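Local coordinates for hypothetical protein SP2199 (PDB 2IBO) that is of unknown function but belongs to the thiamine-binding protein family of the MTH1187-YkoF clan and so may bind thiamine or a related small molecule, at residues S4-V9 with P40-L45. Residues are numbered along the deposited sequence; the frame is centred on the assembly and turned at random.
Sequences SIALQV and PFETVL
F41, in the loop leading into strand 43-46, meets Q8 of strand 2-11 in the antiparallel sheet of a ferredoxin-like fold, where strand 2-11 lies between its antiparallel neighbours 43-46 and 70-79. The two side chains lie side by side and point the same way, amide and ring planes 73° apart, with Q8 OE1 at the ring edge, 4.0 Å from F41 CD1. F71 of a third subunit packs on both. E42 brings its extended chain alongside A6, CG set between backbone N and carbonyl carbon (chi1 60°), which lays the carboxylate against the methyl: CD is 3.6 Å from A6 CB. This carboxylate forms salt bridges with K75 of its own chain through OE1 and with K75 of the second subunit through OE2; A6 also packs on F41 of the second subunit, so this side of the contact, at A6 and E42, adjoins that subunit. T43 forms a hydrogen-bonded pair with L7, whose N donates to T43 O at 2.6 Å; both side chains turn to the face packed by helices 16-31 and 49-64. V44 sits opposite A6 in the non-hydrogen-bonded pair, its CG2 4.3 Å from A6 CB. L45 pairs with I5, and its N-H points almost straight at I5 O (N-H...O 178°). Two donors share L45 O, reaching it from opposite faces of the carbonyl plane: I5 N, and S4 OG, which stands anti to its own N and lies 3.0 Å from L45 O.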
loop_
_atom_site.group_PDB
_atom_site.type_symbol
_atom_site.label_atom_id
_atom_site.label_comp_id
_atom_site.label_asym_id
_atom_site.label_seq_id
_atom_site.Cartn_x
_atom_site.Cartn_y
_atom_site.Cartn_z
ATOM N N SER A 4 -11.279 2.161 -10.371
ATOM C CA SER A 4 -11.664 1.584 -9.100
ATOM C C SER A 4 -10.699 2.162 -8.074
ATOM O O SER A 4 -9.511 2.311 -8.351
ATOM C CB SER A 4 -11.568 0.063 -9.140
ATOM O OG SER A 4 -12.285 -0.506 -8.058
ATOM N N ILE A 5 -11.226 2.491 -6.901
ATOM C CA ILE A 5 -10.469 3.099 -5.815
ATOM C C ILE A 5 -10.727 2.319 -4.545
ATOM O O ILE A 5 -11.874 2.012 -4.225
ATOM C CB ILE A 5 -10.943 4.566 -5.605
ATOM C CG1 ILE A 5 -10.467 5.420 -6.770
ATOM C CG2 ILE A 5 -10.488 5.115 -4.272
ATOM C CD1 ILE A 5 -8.981 5.366 -6.958
ATOM N N ALA A 6 -9.665 1.982 -3.827
ATOM C CA ALA A 6 -9.798 1.262 -2.568
ATOM C C ALA A 6 -9.306 2.258 -1.530
ATOM O O ALA A 6 -8.217 2.826 -1.673
ATOM C CB ALA A 6 -8.929 0.022 -2.584
ATOM N N LEU A 7 -10.105 2.513 -0.503
ATOM C CA LEU A 7 -9.696 3.491 0.509
ATOM C C LEU A 7 -9.659 2.936 1.928
ATOM O O LEU A 7 -10.558 2.191 2.357
ATOM C CB LEU A 7 -10.618 4.726 0.463
ATOM C CG LEU A 7 -10.378 5.854 1.488
ATOM C CD1 LEU A 7 -9.018 6.559 1.213
ATOM C CD2 LEU A 7 -11.534 6.850 1.428
ATOM N N GLN A 8 -8.590 3.291 2.633
ATOM C CA GLN A 8 -8.391 2.897 4.021
ATOM C C GLN A 8 -7.913 4.127 4.757
ATOM O O GLN A 8 -6.882 4.709 4.413
ATOM C CB GLN A 8 -7.329 1.815 4.166
ATOM C CG GLN A 8 -6.998 1.534 5.615
ATOM C CD GLN A 8 -5.937 0.466 5.793
ATOM O OE1 GLN A 8 -5.783 -0.089 6.885
ATOM N NE2 GLN A 8 -5.192 0.172 4.721
ATOM N N VAL A 9 -8.667 4.532 5.763
ATOM C CA VAL A 9 -8.285 5.696 6.525
ATOM C C VAL A 9 -7.807 5.278 7.896
ATOM O O VAL A 9 -8.547 4.647 8.657
ATOM C CB VAL A 9 -9.457 6.677 6.693
ATOM C CG1 VAL A 9 -9.034 7.817 7.610
ATOM C CG2 VAL A 9 -9.898 7.213 5.325
ATOM N N PRO A 40 -12.743 -5.638 5.033
ATOM C CA PRO A 40 -12.019 -5.496 6.309
ATOM C C PRO A 40 -10.897 -4.471 6.463
ATOM O O PRO A 40 -10.694 -3.939 7.558
ATOM C CB PRO A 40 -11.483 -6.900 6.598
ATOM C CG PRO A 40 -12.089 -7.813 5.566
ATOM C CD PRO A 40 -12.498 -6.955 4.408
ATOM N N PHE A 41 -10.169 -4.174 5.397
ATOM C CA PHE A 41 -9.065 -3.212 5.521
ATOM C C PHE A 41 -9.239 -1.941 4.698
ATOM O O PHE A 41 -8.575 -0.932 4.955
ATOM C CB PHE A 41 -7.758 -3.866 5.095
ATOM C CG PHE A 41 -7.103 -4.679 6.163
ATOM C CD1 PHE A 41 -6.314 -4.065 7.123
ATOM C CD2 PHE A 41 -7.266 -6.062 6.212
ATOM C CE1 PHE A 41 -5.694 -4.800 8.113
ATOM C CE2 PHE A 41 -6.651 -6.814 7.201
ATOM C CZ PHE A 41 -5.860 -6.181 8.154
ATOM N N GLU A 42 -10.126 -1.992 3.713
ATOM C CA GLU A 42 -10.337 -0.850 2.847
ATOM C C GLU A 42 -11.739 -0.816 2.243
ATOM O O GLU A 42 -12.399 -1.856 2.120
ATOM C CB GLU A 42 -9.295 -0.902 1.733
ATOM C CG GLU A 42 -9.386 -2.160 0.887
ATOM C CD GLU A 42 -8.156 -2.383 0.044
ATOM O OE1 GLU A 42 -8.187 -3.269 -0.837
ATOM O OE2 GLU A 42 -7.153 -1.683 0.261
ATOM N N THR A 43 -12.195 0.372 1.854
ATOM C CA THR A 43 -13.521 0.473 1.256
ATOM C C THR A 43 -13.275 0.609 -0.228
ATOM O O THR A 43 -12.545 1.508 -0.654
ATOM C CB THR A 43 -14.328 1.700 1.803
ATOM O OG1 THR A 43 -14.639 1.504 3.192
ATOM C CG2 THR A 43 -15.625 1.858 1.045
ATOM N N VAL A 44 -13.877 -0.286 -1.007
ATOM C CA VAL A 44 -13.692 -0.309 -2.457
ATOM C C VAL A 44 -14.804 0.395 -3.208
ATOM O O VAL A 44 -15.969 0.045 -3.058
ATOM C CB VAL A 44 -13.596 -1.777 -2.978
ATOM C CG1 VAL A 44 -13.485 -1.796 -4.494
ATOM C CG2 VAL A 44 -12.404 -2.473 -2.350
ATOM N N LEU A 45 -14.425 1.372 -4.029
ATOM C CA LEU A 45 -15.371 2.140 -4.834
ATOM C C LEU A 45 -15.172 1.831 -6.314
ATOM O O LEU A 45 -14.066 1.524 -6.744
ATOM C CB LEU A 45 -15.183 3.644 -4.581
ATOM C CG LEU A 45 -15.363 4.120 -3.131
ATOM C CD1 LEU A 45 -15.121 5.614 -3.038
ATOM C CD2 LEU A 45 -16.744 3.787 -2.642
#